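Local atomic coordinates of glycosyl hydrolase family 2, TIM barrel domain protein (Faecalibacterium prausnitzii A2-165, PDB entry 6ED2), a protein that probably hydrolyses beta-glucuronides as a gut bacterial beta-glucuronidase of glycosyl hydrolase family 2. Residues E241-G245 / T246-A250. Residues are numbered along the deposited sequence; the frame is centred on the assembly and turned at random.
Sequences ELYDG and TTRVA
R248 lays its aliphatic stem across the ring of Y243 and then reaches on to the carboxylate of E241. Its CB sits over one ring face, 4.0 Å from the centroid of Y243, a CH-pi contact; CG follows above the rim of the same ring. With CG anti to the backbone N (chi1 -164°) and a bend at chi3, the chain runs past the tyrosine hydroxyl and brings NH1 to the carboxylate of E241. There R248 NH1 gives a salt-bridging hydrogen bond of 3.0 Å to E241 OE2, which lies in the guanidinium plane and accepts on its anti lone pair, while the two flat groups stand 62° apart. Strands 238-244 and 247-253 form a beta hairpin closed by a type II' turn with G245 and T246 at its corners, at one edge of the four-stranded antiparallel sheet of the family 2 domain, with 238-244 also pairing with 275-283. A classic beta bulge shifts the register by one residue: V249 and A250 both face L242, whose O takes a 2.8 Å bond from V249 N and a weak one from A250 N. At the bulge, L242 CB packs against V249 CG2 and A250 CB, and V249 CG1 meets D244 CB at 3.7 Å. E241 also belongs, with T239, to a magnesium site; an alanine here would probably leave the R248 guanidinium without its anionic mate and take a negative charge from beside the ion.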
# COMPACT_ATOMS: atom_id res chain seq x y z
N GLU A 241 30.54 45.66 12.20
CA GLU A 241 30.87 45.08 13.49
C GLU A 241 30.48 43.62 13.47
O GLU A 241 29.54 43.21 12.78
CB GLU A 241 30.14 45.79 14.64
CG GLU A 241 30.47 47.26 14.78
CD GLU A 241 29.49 47.98 15.68
OE1 GLU A 241 28.34 48.21 15.24
OE2 GLU A 241 29.85 48.28 16.84
N LEU A 242 31.20 42.82 14.26
CA LEU A 242 30.93 41.40 14.37
C LEU A 242 30.74 41.07 15.84
O LEU A 242 31.61 41.38 16.66
CB LEU A 242 32.07 40.58 13.77
CG LEU A 242 31.70 39.15 13.41
CD1 LEU A 242 30.64 39.14 12.31
CD2 LEU A 242 32.95 38.38 13.00
N TYR A 243 29.59 40.46 16.17
CA TYR A 243 29.25 40.13 17.54
C TYR A 243 29.19 38.62 17.74
O TYR A 243 28.65 37.90 16.90
CB TYR A 243 27.91 40.74 17.95
CG TYR A 243 28.00 42.22 18.22
CD1 TYR A 243 27.89 43.13 17.19
CD2 TYR A 243 28.22 42.70 19.51
CE1 TYR A 243 27.97 44.48 17.42
CE2 TYR A 243 28.32 44.06 19.75
CZ TYR A 243 28.19 44.94 18.70
OH TYR A 243 28.27 46.30 18.89
N ASP A 244 29.76 38.17 18.84
CA ASP A 244 29.57 36.83 19.37
C ASP A 244 28.67 36.97 20.59
O ASP A 244 29.15 37.28 21.68
CB ASP A 244 30.90 36.18 19.73
CG ASP A 244 30.75 34.73 20.12
OD1 ASP A 244 29.63 34.20 19.98
OD2 ASP A 244 31.75 34.12 20.57
N GLY A 245 27.38 36.76 20.41
CA GLY A 245 26.47 37.10 21.50
C GLY A 245 26.49 38.60 21.70
O GLY A 245 26.33 39.37 20.74
N THR A 246 26.68 39.05 22.95
CA THR A 246 26.73 40.48 23.25
C THR A 246 28.14 41.04 23.18
O THR A 246 28.31 42.26 23.33
CB THR A 246 26.13 40.79 24.63
OG1 THR A 246 27.07 40.44 25.66
CG2 THR A 246 24.81 40.05 24.85
N THR A 247 29.14 40.21 22.98
CA THR A 247 30.52 40.67 22.90
C THR A 247 30.86 41.03 21.45
O THR A 247 30.71 40.19 20.56
CB THR A 247 31.46 39.59 23.40
OG1 THR A 247 31.08 39.22 24.73
CG2 THR A 247 32.91 40.10 23.41
N ARG A 248 31.30 42.26 21.23
CA ARG A 248 31.84 42.63 19.93
C ARG A 248 33.23 42.02 19.78
O ARG A 248 34.11 42.26 20.62
CB ARG A 248 31.89 44.14 19.77
CG ARG A 248 32.08 44.57 18.32
CD ARG A 248 32.00 46.07 18.20
NE ARG A 248 33.13 46.70 18.85
CZ ARG A 248 33.27 48.01 18.96
NH1 ARG A 248 32.34 48.81 18.45
NH2 ARG A 248 34.33 48.52 19.57
N VAL A 249 33.44 41.23 18.73
CA VAL A 249 34.73 40.58 18.53
C VAL A 249 35.55 41.25 17.43
O VAL A 249 36.76 41.00 17.33
CB VAL A 249 34.56 39.08 18.22
CG1 VAL A 249 33.86 38.39 19.38
CG2 VAL A 249 33.78 38.87 16.93
N ALA A 250 34.93 42.09 16.60
CA ALA A 250 35.65 42.81 15.56
C ALA A 250 34.82 44.01 15.14
O ALA A 250 33.60 44.01 15.25
CB ALA A 250 35.92 41.92 14.34